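Local coordinates for protein 16S rRNA aminocarboxypropyltransferase (Vulcanisaeta distributa, PDB 5APG) that binds S-adenosylmethionine and probably transfers its 3-amino-3-carboxypropyl group to a methylated pseudouridine of 16S rRNA, probably as the last step in making a hypermodified nucleotide, at residues I44-V49 with K82-K87; L66-C71 with E114-A119; C71-A76 with Q176-L181; A98-H103 with I109-E114. All coordinates share one frame; numbering follows the deposited sequence.

Contact 1. Residues I44-V49 with K82-K87; sequences ILDPTV and KFIRGK. With EEM ([(3S)-3-amino-4-hydroxy-4-oxo-butyl]-[[(2S,3S,4R,5R)-5-(6-aminopurin-9-yl)-3,4-dihydroxy-oxolan-2-yl]methyl]-methyl-selanium), chain D.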
# COMPACT_ATOMS: atom_id res chain seq x y z
N ILE A 44 -8.74 -3.79 -1.89
CA ILE A 44 -7.55 -4.46 -1.38
C ILE A 44 -6.33 -3.93 -2.12
O ILE A 44 -6.30 -3.85 -3.35
CB ILE A 44 -7.63 -6.02 -1.49
CG1 ILE A 44 -6.53 -6.66 -0.62
CG2 ILE A 44 -7.51 -6.52 -2.95
CD1 ILE A 44 -6.63 -8.17 -0.51
N LEU A 45 -5.34 -3.50 -1.34
CA LEU A 45 -4.08 -3.11 -1.94
C LEU A 45 -3.43 -4.36 -2.48
O LEU A 45 -3.44 -5.42 -1.84
CB LEU A 45 -3.18 -2.40 -0.93
CG LEU A 45 -3.71 -1.06 -0.39
CD1 LEU A 45 -2.65 -0.37 0.44
CD2 LEU A 45 -4.19 -0.16 -1.52
N ASP A 46 -2.88 -4.26 -3.68
CA ASP A 46 -2.30 -5.40 -4.36
C ASP A 46 -1.26 -4.88 -5.33
O ASP A 46 -1.60 -4.33 -6.38
CB ASP A 46 -3.39 -6.21 -5.09
CG ASP A 46 -2.86 -7.48 -5.73
OD1 ASP A 46 -1.63 -7.60 -5.98
OD2 ASP A 46 -3.68 -8.37 -6.01
N PRO A 47 0.03 -5.06 -4.99
CA PRO A 47 1.11 -4.55 -5.84
C PRO A 47 1.28 -5.32 -7.15
O PRO A 47 2.03 -4.86 -8.00
CB PRO A 47 2.35 -4.72 -4.94
CG PRO A 47 2.02 -5.91 -4.10
CD PRO A 47 0.54 -5.79 -3.82
N THR A 48 0.58 -6.45 -7.31
CA THR A 48 0.74 -7.27 -8.51
C THR A 48 -0.23 -6.93 -9.64
O THR A 48 -0.06 -7.42 -10.76
CB THR A 48 0.56 -8.78 -8.20
OG1 THR A 48 -0.81 -9.05 -7.89
CG2 THR A 48 1.45 -9.20 -7.03
N VAL A 49 -1.25 -6.12 -9.36
CA VAL A 49 -2.18 -5.71 -10.41
C VAL A 49 -1.71 -4.39 -11.02
O VAL A 49 -0.82 -3.73 -10.48
CB VAL A 49 -3.62 -5.57 -9.89
CG1 VAL A 49 -4.11 -6.89 -9.29
CG2 VAL A 49 -3.74 -4.43 -8.88
N LYS A 82 -2.14 -15.91 -6.18
CA LYS A 82 -2.78 -17.21 -6.01
C LYS A 82 -3.99 -17.20 -5.07
O LYS A 82 -4.83 -18.10 -5.15
CB LYS A 82 -1.76 -18.24 -5.51
CG LYS A 82 -0.66 -18.56 -6.52
CD LYS A 82 -0.08 -19.95 -6.30
CE LYS A 82 0.48 -20.13 -4.90
NZ LYS A 82 1.32 -21.35 -4.79
N PHE A 83 -4.11 -16.21 -4.19
CA PHE A 83 -5.12 -16.31 -3.13
C PHE A 83 -6.19 -15.22 -3.08
O PHE A 83 -7.06 -15.27 -2.22
CB PHE A 83 -4.42 -16.38 -1.77
CG PHE A 83 -3.52 -17.58 -1.62
CD1 PHE A 83 -4.04 -18.82 -1.29
CD2 PHE A 83 -2.15 -17.46 -1.80
CE1 PHE A 83 -3.22 -19.92 -1.15
CE2 PHE A 83 -1.32 -18.56 -1.66
CZ PHE A 83 -1.86 -19.79 -1.34
N ILE A 84 -6.15 -14.24 -3.99
CA ILE A 84 -7.26 -13.28 -4.03
C ILE A 84 -7.84 -13.15 -5.44
O ILE A 84 -7.20 -12.64 -6.36
CB ILE A 84 -6.84 -11.89 -3.50
CG1 ILE A 84 -5.53 -11.41 -4.12
CG2 ILE A 84 -6.69 -11.92 -1.98
CD1 ILE A 84 -5.08 -10.06 -3.60
N ARG A 85 -9.07 -13.64 -5.58
CA ARG A 85 -9.76 -13.65 -6.87
C ARG A 85 -11.22 -13.24 -6.71
O ARG A 85 -11.98 -13.87 -5.98
CB ARG A 85 -9.70 -15.04 -7.50
CG ARG A 85 -8.39 -15.36 -8.22
CD ARG A 85 -8.02 -16.83 -8.00
NE ARG A 85 -6.77 -17.19 -8.65
CZ ARG A 85 -6.58 -18.32 -9.33
NH1 ARG A 85 -7.57 -19.19 -9.45
NH2 ARG A 85 -5.40 -18.57 -9.89
N GLY A 86 -11.62 -12.16 -7.40
CA GLY A 86 -13.01 -11.77 -7.48
C GLY A 86 -13.61 -11.11 -6.25
O GLY A 86 -14.51 -10.27 -6.36
N LYS A 87 -13.11 -11.48 -5.07
CA LYS A 87 -13.68 -11.05 -3.80
C LYS A 87 -13.52 -9.55 -3.53
O LYS A 87 -14.32 -8.94 -2.83
CB LYS A 87 -13.04 -11.88 -2.67
CG LYS A 87 -13.36 -11.46 -1.24
CD LYS A 87 -12.79 -12.49 -0.27
CE LYS A 87 -12.90 -12.05 1.19
NZ LYS A 87 -14.30 -11.94 1.69
C2 EEM D . 0.07 -1.78 -3.48
N3 EEM D . 0.25 -2.22 -2.27
C4 EEM D . 1.42 -2.07 -1.68
C1' EEM D . 1.14 -3.00 0.65
C2' EEM D . 0.79 -4.44 0.20
C3' EEM D . 1.87 -5.17 0.69
C4' EEM D . 2.28 -4.64 1.86
C5' EEM D . 3.75 -4.64 2.05
O EEM D . 5.96 -3.20 6.52
C EEM D . 6.64 -4.17 6.69
OXT EEM D . 6.92 -4.54 7.81
CA EEM D . 7.13 -4.99 5.51
N EEM D . 8.07 -5.96 5.99
CB EEM D . 5.89 -5.64 4.90
CG EEM D . 6.10 -6.21 3.52
SE EEM D . 4.36 -6.42 2.58
CE EEM D . 4.61 -7.38 0.91
O4' EEM D . 1.92 -3.09 1.65
O3' EEM D . 1.60 -6.62 0.69
O2' EEM D . -0.37 -4.73 0.98
N9 EEM D . 1.91 -2.40 -0.48
C8 EEM D . 3.17 -2.00 -0.47
N7 EEM D . 3.51 -1.44 -1.61
C5 EEM D . 2.42 -1.46 -2.41
N1 EEM D . 0.99 -1.20 -4.22
C6 EEM D . 2.18 -1.02 -3.74
N6 EEM D . 3.19 -0.41 -4.51
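Ile84 sets its CD1 methyl against both Ile44 and Asp46. Ile44 meets it tip to tip, with 3.9 Å between Ile44 CD1 and Ile84 CD1. Towards Asp46 the side chain slides past in the opposite sense, and Ile84 CD1 comes to 3.3 Å from Asp46 OD2. The contact lies at the end of strand 43-45, in the parallel sheet of a SPOUT fold. Strand 66-70, helix 73-83 and strand 89-91 form a beta-alpha-beta crossover that passes strand 43-45, and Ile84 lies in the connection from the helix to strand 89-91. The Ile84 side chain also touches Ile35, Ile69 and Arg90.

Asp46 holds its CG away from its own backbone N (chi1 -176°), which turns the carboxylate towards Ile84 and Thr48. The two oxygens do different work. OD2 forms a salt bridge with Arg90. OD1 closes an Asx turn by accepting from Thr48 N at 2.8 Å, and it also takes a short bond from Thr48 OG1. With an alanine here, Arg90 would probably lose this charge partner and the Thr48 hydroxyl would be free to turn.

The backbone of the turn borders the adenine, with Pro47 N 3.6 Å from EEM C2. Just before the turn, Leu45 CB packs 3.7 Å from EEM N3. On OD1, Thr48 OG1 arrives on the syn side and Thr48 N on the anti side, both from one face of the carboxylate.

Contact 2. Residues L66-C71 with E114-A119; sequences LSLIDC and EAVAAA. With EEM ([(3S)-3-amino-4-hydroxy-4-oxo-butyl]-[[(2S,3S,4R,5R)-5-(6-aminopurin-9-yl)-3,4-dihydroxy-oxolan-2-yl]methyl]-methyl-selanium), chain D.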
# COMPACT_ATOMS: atom_id res chain seq x y z
N LEU A 66 -10.91 -1.04 3.82
CA LEU A 66 -9.64 -1.17 3.11
C LEU A 66 -8.89 -2.40 3.61
O LEU A 66 -8.62 -2.52 4.81
CB LEU A 66 -8.77 0.08 3.28
CG LEU A 66 -7.39 0.07 2.62
CD1 LEU A 66 -7.51 0.09 1.10
CD2 LEU A 66 -6.54 1.25 3.10
N SER A 67 -8.56 -3.31 2.71
CA SER A 67 -7.91 -4.56 3.08
C SER A 67 -6.46 -4.61 2.59
O SER A 67 -6.12 -4.01 1.58
CB SER A 67 -8.68 -5.76 2.52
OG SER A 67 -10.00 -5.81 3.04
N LEU A 68 -5.62 -5.33 3.33
CA LEU A 68 -4.25 -5.58 2.91
C LEU A 68 -3.79 -6.96 3.36
O LEU A 68 -4.24 -7.48 4.38
CB LEU A 68 -3.28 -4.53 3.47
CG LEU A 68 -3.33 -3.06 3.09
CD1 LEU A 68 -4.36 -2.29 3.91
CD2 LEU A 68 -1.94 -2.45 3.26
N ILE A 69 -2.87 -7.53 2.60
CA ILE A 69 -2.15 -8.72 3.05
C ILE A 69 -0.74 -8.30 3.42
O ILE A 69 -0.02 -7.71 2.61
CB ILE A 69 -2.12 -9.81 1.97
CG1 ILE A 69 -3.53 -10.33 1.68
CG2 ILE A 69 -1.22 -10.96 2.41
CD1 ILE A 69 -3.63 -11.16 0.41
N ASP A 70 -0.34 -8.59 4.66
CA ASP A 70 1.02 -8.32 5.09
C ASP A 70 1.85 -9.60 5.03
O ASP A 70 1.53 -10.59 5.69
CB ASP A 70 1.05 -7.74 6.51
CG ASP A 70 2.46 -7.51 7.02
OD1 ASP A 70 3.04 -6.44 6.72
OD2 ASP A 70 2.99 -8.38 7.73
N CYS A 71 2.90 -9.58 4.22
CA CYS A 71 3.77 -10.74 4.05
C CYS A 71 5.15 -10.23 3.66
O CYS A 71 5.35 -9.04 3.55
CB CYS A 71 3.22 -11.68 2.98
SG CYS A 71 3.08 -10.94 1.33
N GLU A 114 3.53 2.50 5.07
CA GLU A 114 3.62 3.53 4.04
C GLU A 114 2.51 3.34 3.01
O GLU A 114 1.94 4.31 2.51
CB GLU A 114 4.99 3.49 3.35
CG GLU A 114 6.14 4.09 4.16
CD GLU A 114 7.50 3.69 3.61
OE1 GLU A 114 7.76 2.48 3.52
OE2 GLU A 114 8.29 4.59 3.26
N ALA A 115 2.21 2.09 2.71
CA ALA A 115 1.15 1.80 1.75
C ALA A 115 -0.21 2.22 2.27
O ALA A 115 -1.01 2.79 1.53
CB ALA A 115 1.15 0.34 1.42
N VAL A 116 -0.47 1.93 3.54
CA VAL A 116 -1.72 2.34 4.17
C VAL A 116 -1.83 3.87 4.14
O VAL A 116 -2.86 4.41 3.76
CB VAL A 116 -1.81 1.83 5.63
CG1 VAL A 116 -2.95 2.52 6.38
CG2 VAL A 116 -2.00 0.31 5.65
N ALA A 117 -0.76 4.55 4.52
CA ALA A 117 -0.77 6.01 4.54
C ALA A 117 -0.95 6.60 3.15
O ALA A 117 -1.70 7.56 2.97
CB ALA A 117 0.51 6.53 5.16
N ALA A 118 -0.26 6.04 2.16
CA ALA A 118 -0.42 6.49 0.78
C ALA A 118 -1.86 6.33 0.30
O ALA A 118 -2.43 7.25 -0.31
CB ALA A 118 0.53 5.72 -0.15
N ALA A 119 -2.46 5.18 0.59
CA ALA A 119 -3.84 4.92 0.20
C ALA A 119 -4.77 5.94 0.85
O ALA A 119 -5.64 6.51 0.18
CB ALA A 119 -4.25 3.50 0.59
C2 EEM D . 0.07 -1.78 -3.48
N3 EEM D . 0.25 -2.22 -2.27
C4 EEM D . 1.42 -2.07 -1.68
C1' EEM D . 1.14 -3.00 0.65
C2' EEM D . 0.79 -4.44 0.20
C3' EEM D . 1.87 -5.17 0.69
C4' EEM D . 2.28 -4.64 1.86
C5' EEM D . 3.75 -4.64 2.05
O EEM D . 5.96 -3.20 6.52
C EEM D . 6.64 -4.17 6.69
OXT EEM D . 6.92 -4.54 7.81
CA EEM D . 7.13 -4.99 5.51
N EEM D . 8.07 -5.96 5.99
CB EEM D . 5.89 -5.64 4.90
CG EEM D . 6.10 -6.21 3.52
SE EEM D . 4.36 -6.42 2.58
CE EEM D . 4.61 -7.38 0.91
O4' EEM D . 1.92 -3.09 1.65
O3' EEM D . 1.60 -6.62 0.69
O2' EEM D . -0.37 -4.73 0.98
N9 EEM D . 1.91 -2.40 -0.48
C8 EEM D . 3.17 -2.00 -0.47
N7 EEM D . 3.51 -1.44 -1.61
C5 EEM D . 2.42 -1.46 -2.41
N1 EEM D . 0.99 -1.20 -4.22
C6 EEM D . 2.18 -1.02 -3.74
N6 EEM D . 3.19 -0.41 -4.51
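The carbonyl oxygen of Ile69 receives both ribose hydroxyls of the cofactor analogue. The bond from EEM O3' to Ile69 O is 2.7 Å; the one from EEM O2' to the same oxygen is weak, at 3.4 Å. Ile69 is an established S-adenosylmethionine-binding residue, and its backbone does this work.

The neighbouring side chain, Leu68, points to the other segment. Its CD2 methyl lies 3.7 Å from Val116 CG2, and CD1 also touches that methyl, so the valine branch rests against both ends of the leucine fork. The two side chains cross obliquely. Leu68 CG stands opposite its carbonyl carbon (chi1 -65°), a setting that also brings CD2 to 3.6 Å from EEM O2'. Further along, Leu66 CD2 meets Ala119 CB at 4.1 Å.

This is helix-on-sheet packing in the SPOUT fold: helix 112-122 covers one face of strand 66-70, the middle strand of a five-stranded parallel sheet. The small Ala115 probably allows the close approach to the cofactor. Ala115 CB lies 3.4 Å from EEM N9, where the adenine joins the ribose. Beyond the ribose, Asp70 OD1 is hydrogen-bonded to Thr112 OG1, while Asp70 OD2 pairs with Arg9 in a salt bridge.

Contact 3. Residues C71-A76 with Q176-L181; sequences CSWKRA and QLMRVL. With EEM ([(3S)-3-amino-4-hydroxy-4-oxo-butyl]-[[(2S,3S,4R,5R)-5-(6-aminopurin-9-yl)-3,4-dihydroxy-oxolan-2-yl]methyl]-methyl-selanium), chain D.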
# COMPACT_ATOMS: atom_id res chain seq x y z
N CYS A 71 2.90 -9.58 4.22
CA CYS A 71 3.77 -10.74 4.05
C CYS A 71 5.15 -10.23 3.66
O CYS A 71 5.35 -9.04 3.55
CB CYS A 71 3.22 -11.68 2.98
SG CYS A 71 3.08 -10.94 1.33
N SER A 72 6.11 -11.12 3.47
CA SER A 72 7.42 -10.68 2.99
C SER A 72 7.31 -10.31 1.52
O SER A 72 6.46 -10.85 0.80
CB SER A 72 8.47 -11.77 3.20
OG SER A 72 8.26 -12.85 2.30
N TRP A 73 8.16 -9.40 1.06
CA TRP A 73 8.16 -9.04 -0.36
C TRP A 73 8.61 -10.21 -1.22
O TRP A 73 8.24 -10.31 -2.39
CB TRP A 73 9.03 -7.81 -0.61
CG TRP A 73 8.26 -6.53 -0.45
CD1 TRP A 73 8.36 -5.64 0.58
CD2 TRP A 73 7.26 -6.01 -1.33
NE1 TRP A 73 7.49 -4.60 0.39
CE2 TRP A 73 6.80 -4.80 -0.78
CE3 TRP A 73 6.72 -6.45 -2.55
CZ2 TRP A 73 5.82 -4.02 -1.40
CZ3 TRP A 73 5.74 -5.68 -3.16
CH2 TRP A 73 5.31 -4.48 -2.58
N LYS A 74 9.40 -11.11 -0.64
CA LYS A 74 9.86 -12.29 -1.37
C LYS A 74 8.70 -13.23 -1.70
O LYS A 74 8.74 -13.95 -2.70
CB LYS A 74 10.93 -13.05 -0.56
CG LYS A 74 11.55 -14.22 -1.31
CD LYS A 74 12.88 -14.65 -0.71
CE LYS A 74 13.41 -15.90 -1.39
NZ LYS A 74 13.60 -15.70 -2.86
N ARG A 75 7.65 -13.19 -0.88
CA ARG A 75 6.47 -14.03 -1.10
C ARG A 75 5.29 -13.27 -1.70
O ARG A 75 4.29 -13.88 -2.07
CB ARG A 75 6.02 -14.67 0.22
CG ARG A 75 6.94 -15.75 0.76
CD ARG A 75 6.12 -16.87 1.38
NE ARG A 75 5.14 -17.40 0.44
CZ ARG A 75 4.08 -18.11 0.78
NH1 ARG A 75 3.84 -18.39 2.06
NH2 ARG A 75 3.24 -18.55 -0.15
N ALA A 76 5.41 -11.95 -1.80
CA ALA A 76 4.26 -11.09 -2.12
C ALA A 76 3.58 -11.43 -3.45
O ALA A 76 2.36 -11.47 -3.53
CB ALA A 76 4.69 -9.63 -2.12
N GLN A 176 9.28 -5.96 -13.00
CA GLN A 176 10.70 -6.20 -12.78
C GLN A 176 11.17 -5.80 -11.38
O GLN A 176 11.98 -6.50 -10.77
CB GLN A 176 11.54 -5.46 -13.83
CG GLN A 176 13.03 -5.49 -13.55
CD GLN A 176 13.62 -6.89 -13.61
OE1 GLN A 176 13.02 -7.81 -14.16
NE2 GLN A 176 14.80 -7.05 -13.04
N LEU A 177 10.67 -4.68 -10.86
CA LEU A 177 11.03 -4.25 -9.51
C LEU A 177 10.67 -5.32 -8.48
O LEU A 177 11.38 -5.51 -7.50
CB LEU A 177 10.34 -2.93 -9.14
CG LEU A 177 10.70 -1.70 -9.96
CD1 LEU A 177 9.93 -0.49 -9.45
CD2 LEU A 177 12.21 -1.44 -9.92
N MSE A 178 9.56 -6.01 -8.72
CA MSE A 178 9.12 -7.05 -7.80
C MSE A 178 9.83 -8.37 -8.07
O MSE A 178 10.08 -9.14 -7.14
CB MSE A 178 7.61 -7.24 -7.89
CG MSE A 178 6.84 -6.13 -7.20
SE MSE A 178 4.93 -6.40 -7.36
CE MSE A 178 4.79 -6.34 -9.30
N ARG A 179 10.15 -8.63 -9.33
CA ARG A 179 10.88 -9.84 -9.71
C ARG A 179 12.22 -9.89 -8.97
O ARG A 179 12.67 -10.96 -8.56
CB ARG A 179 11.10 -9.88 -11.23
CG ARG A 179 11.31 -11.28 -11.80
CD ARG A 179 10.71 -11.39 -13.20
NE ARG A 179 11.07 -10.25 -14.03
CZ ARG A 179 10.26 -9.67 -14.90
NH1 ARG A 179 9.02 -10.14 -15.07
NH2 ARG A 179 10.67 -8.63 -15.61
N VAL A 180 12.83 -8.72 -8.80
CA VAL A 180 14.09 -8.60 -8.07
C VAL A 180 13.97 -9.14 -6.65
O VAL A 180 14.85 -9.84 -6.16
CB VAL A 180 14.56 -7.12 -8.01
CG1 VAL A 180 15.69 -6.95 -7.02
CG2 VAL A 180 14.97 -6.65 -9.40
N LEU A 181 12.86 -8.82 -5.99
CA LEU A 181 12.63 -9.25 -4.62
C LEU A 181 12.17 -10.70 -4.55
O LEU A 181 12.48 -11.41 -3.60
CB LEU A 181 11.60 -8.34 -3.95
CG LEU A 181 12.07 -6.91 -3.71
CD1 LEU A 181 10.92 -6.08 -3.22
CD2 LEU A 181 13.22 -6.88 -2.71
C2 EEM D . 0.07 -1.78 -3.48
N3 EEM D . 0.25 -2.22 -2.27
C4 EEM D . 1.42 -2.07 -1.68
C1' EEM D . 1.14 -3.00 0.65
C2' EEM D . 0.79 -4.44 0.20
C3' EEM D . 1.87 -5.17 0.69
C4' EEM D . 2.28 -4.64 1.86
C5' EEM D . 3.75 -4.64 2.05
O EEM D . 5.96 -3.20 6.52
C EEM D . 6.64 -4.17 6.69
OXT EEM D . 6.92 -4.54 7.81
CA EEM D . 7.13 -4.99 5.51
N EEM D . 8.07 -5.96 5.99
CB EEM D . 5.89 -5.64 4.90
CG EEM D . 6.10 -6.21 3.52
SE EEM D . 4.36 -6.42 2.58
CE EEM D . 4.61 -7.38 0.91
O4' EEM D . 1.92 -3.09 1.65
O3' EEM D . 1.60 -6.62 0.69
O2' EEM D . -0.37 -4.73 0.98
N9 EEM D . 1.91 -2.40 -0.48
C8 EEM D . 3.17 -2.00 -0.47
N7 EEM D . 3.51 -1.44 -1.61
C5 EEM D . 2.42 -1.46 -2.41
N1 EEM D . 0.99 -1.20 -4.22
C6 EEM D . 2.18 -1.02 -3.74
N6 EEM D . 3.19 -0.41 -4.51
O HOH W 1 8.26 -8.65 -4.88
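Trp73 lies between Leu181 and the cofactor analogue. Its indole carries the selenium-bound methyl, EEM CE, over the centre of one face, 3.7 Å above the plane. This fits a CH-pi contact, probably strengthened by the positive selenium next to the methyl. At the ring edge, Trp73 CZ2 meets EEM N7 of the adenine at 3.5 Å. Leu181 comes in at a slant and brings its CD1 to 3.7 Å from Trp73 CB. The CG of Met178, a selenomethionine, approaches Trp73 CZ3 at 4.2 Å. A hydrogen bond from Trp73 NE1 to Leu110 O helps to fix the ring.

The contact joins two helices of the SPOUT-fold enzyme: the first turn of helix 73-83, which follows strand 66-70, and the C-terminal helix 170-182. A leucine in place of Trp73 would probably deprive the cofactor methyl of its aromatic cover and leave the carbonyl of Leu110 without the indole N-H.

Ser72 caps helix 73-83 with its OG, though the bond from Arg75 N is weak. At the backbone, Lys74 CA points a C-H to Leu181 O, with 3.6 Å between the two atoms. Lys74 CG is anti to its backbone N (chi1 -174°) and also touches that oxygen; farther out, NZ reaches Thr182 O.

Contact 4. Residues A98-H103 with I109-E114; sequences AANPTH and ILSTIE. With EEM ([(3S)-3-amino-4-hydroxy-4-oxo-butyl]-[[(2S,3S,4R,5R)-5-(6-aminopurin-9-yl)-3,4-dihydroxy-oxolan-2-yl]methyl]-methyl-selanium), chain D.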
# COMPACT_ATOMS: atom_id res chain seq x y z
N ALA A 98 9.89 5.02 -1.47
CA ALA A 98 9.93 4.56 -0.08
C ALA A 98 10.77 5.49 0.78
O ALA A 98 11.78 6.03 0.32
CB ALA A 98 10.46 3.13 0.00
N ALA A 99 10.35 5.69 2.03
CA ALA A 99 11.08 6.53 2.97
C ALA A 99 11.63 5.74 4.15
O ALA A 99 12.36 6.29 4.97
CB ALA A 99 10.18 7.66 3.47
N ASN A 100 11.26 4.47 4.25
CA ASN A 100 11.73 3.63 5.35
C ASN A 100 13.24 3.37 5.22
O ASN A 100 13.78 3.43 4.12
CB ASN A 100 10.94 2.32 5.40
CG ASN A 100 11.23 1.40 4.24
OD1 ASN A 100 12.29 0.79 4.16
ND2 ASN A 100 10.27 1.28 3.32
N PRO A 101 13.92 3.10 6.35
CA PRO A 101 15.38 2.93 6.35
C PRO A 101 15.90 1.78 5.49
O PRO A 101 17.04 1.83 5.05
CB PRO A 101 15.71 2.67 7.83
CG PRO A 101 14.57 3.24 8.58
CD PRO A 101 13.36 3.04 7.71
N THR A 102 15.08 0.76 5.26
CA THR A 102 15.51 -0.39 4.47
C THR A 102 15.61 -0.07 2.98
O THR A 102 16.61 -0.41 2.33
CB THR A 102 14.55 -1.58 4.65
OG1 THR A 102 14.44 -1.89 6.04
CG2 THR A 102 15.06 -2.80 3.89
N HIS A 103 14.59 0.58 2.44
CA HIS A 103 14.52 0.81 1.00
C HIS A 103 14.45 2.29 0.64
O HIS A 103 13.90 2.64 -0.41
CB HIS A 103 13.30 0.09 0.42
CG HIS A 103 13.39 -1.40 0.48
ND1 HIS A 103 12.40 -2.18 1.03
CD2 HIS A 103 14.35 -2.26 0.07
CE1 HIS A 103 12.74 -3.45 0.96
NE2 HIS A 103 13.92 -3.52 0.37
N ILE A 109 8.26 -0.19 -3.94
CA ILE A 109 8.29 -1.21 -2.90
C ILE A 109 8.18 -0.58 -1.52
O ILE A 109 9.18 -0.21 -0.91
CB ILE A 109 9.59 -2.05 -2.99
CG1 ILE A 109 9.76 -2.62 -4.41
CG2 ILE A 109 9.60 -3.14 -1.94
CD1 ILE A 109 8.59 -3.48 -4.87
N LEU A 110 6.94 -0.45 -1.03
CA LEU A 110 6.69 0.26 0.22
C LEU A 110 6.47 -0.68 1.40
O LEU A 110 6.08 -1.84 1.22
CB LEU A 110 5.46 1.17 0.07
CG LEU A 110 5.44 2.09 -1.15
CD1 LEU A 110 4.18 2.95 -1.15
CD2 LEU A 110 6.69 2.97 -1.19
N SER A 111 6.71 -0.18 2.60
CA SER A 111 6.32 -0.90 3.81
C SER A 111 4.80 -0.89 3.90
O SER A 111 4.13 -0.09 3.25
CB SER A 111 6.93 -0.26 5.06
OG SER A 111 6.36 1.01 5.33
N THR A 112 4.25 -1.80 4.70
CA THR A 112 2.81 -1.88 4.86
C THR A 112 2.26 -0.55 5.39
O THR A 112 1.23 -0.07 4.92
CB THR A 112 2.42 -3.04 5.80
OG1 THR A 112 2.82 -4.28 5.20
CG2 THR A 112 0.90 -3.06 6.03
N ILE A 113 2.96 0.07 6.34
CA ILE A 113 2.45 1.31 6.93
C ILE A 113 2.50 2.47 5.92
O ILE A 113 1.61 3.31 5.90
CB ILE A 113 3.21 1.69 8.24
CG1 ILE A 113 2.50 2.85 8.94
CG2 ILE A 113 4.67 2.06 7.98
CD1 ILE A 113 2.92 3.06 10.40
N GLU A 114 3.53 2.50 5.07
CA GLU A 114 3.62 3.53 4.04
C GLU A 114 2.51 3.34 3.01
O GLU A 114 1.94 4.31 2.51
CB GLU A 114 4.99 3.49 3.35
CG GLU A 114 6.14 4.09 4.16
CD GLU A 114 7.50 3.69 3.61
OE1 GLU A 114 7.76 2.48 3.52
OE2 GLU A 114 8.29 4.59 3.26
C2 EEM D . 0.07 -1.78 -3.48
N3 EEM D . 0.25 -2.22 -2.27
C4 EEM D . 1.42 -2.07 -1.68
C1' EEM D . 1.14 -3.00 0.65
C2' EEM D . 0.79 -4.44 0.20
C3' EEM D . 1.87 -5.17 0.69
C4' EEM D . 2.28 -4.64 1.86
C5' EEM D . 3.75 -4.64 2.05
O EEM D . 5.96 -3.20 6.52
C EEM D . 6.64 -4.17 6.69
OXT EEM D . 6.92 -4.54 7.81
CA EEM D . 7.13 -4.99 5.51
N EEM D . 8.07 -5.96 5.99
CB EEM D . 5.89 -5.64 4.90
CG EEM D . 6.10 -6.21 3.52
SE EEM D . 4.36 -6.42 2.58
CE EEM D . 4.61 -7.38 0.91
O4' EEM D . 1.92 -3.09 1.65
O3' EEM D . 1.60 -6.62 0.69
O2' EEM D . -0.37 -4.73 0.98
N9 EEM D . 1.91 -2.40 -0.48
C8 EEM D . 3.17 -2.00 -0.47
N7 EEM D . 3.51 -1.44 -1.61
C5 EEM D . 2.42 -1.46 -2.41
N1 EEM D . 0.99 -1.20 -4.22
C6 EEM D . 2.18 -1.02 -3.74
N6 EEM D . 3.19 -0.41 -4.51
O HOH W 2 9.94 -1.00 1.57
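The amide of Asn100 and the carboxylate of Glu114 meet with their planes 72° apart. Asn100 ND2 gives a nearly straight bond to Glu114 OE1, 2.8 Å long, on the syn side. The imidazole of His103 has Thr102 CG2 over the centre of one face. At its edge, in plane, a water binds ND1. The same water accepts from Asn100 ND2 and donates to Ile109 O, tying both segments together. Ile109 CG2 comes obliquely to the ring, 4.2 Å from His103 ND1.

Glu114 OE1 has two more donors, Ser111 N and Ser111 OG, both on the anti side; the hydroxyl is 2.7 Å away. OE2 takes the backbone of the loop: Ala99 N meets it at 2.6 Å, nearly along the C-O axis, and Asn100 N adds a weak bond. The buried carboxylate is therefore well supplied with donors. Ser111 and Glu114 form a capping box at the start of helix 112-122. Ser111 OG sits between its backbone N and carbonyl carbon (chi1 69°), where it accepts from Glu114 N. SPOUT enzymes bind their cofactor in the loops of a trefoil knot, and the loop before helix 112-122 is consistent with that. Thr112 N, in the first turn, binds the carboxylate oxygen EEM O at 2.9 Å. Asn100 OD1 accepts from His103 N, an Asx motif within the loop.

All four contacts border the same cofactor analogue. Contact 2 lies nearest the centre of the chain and is apolar between its segments. Contact 1 is also buried, but sets a charged carboxylate against isoleucine packing. Its strand 43-45 neighbours strand 66-70 of contact 2, and Leu45 packs on Leu68. Contact 3 is only partly buried and reaches an exposed lysine. It shares helix 73-83 with contact 1, and its Met178 packs on Pro47 there. Contact 4 is buried yet mainly polar; its loop N-H groups are met by a carboxylate. It shares helix 112-122 with contact 2, and its Ile109 packs on Trp73 and Leu181 of contact 3.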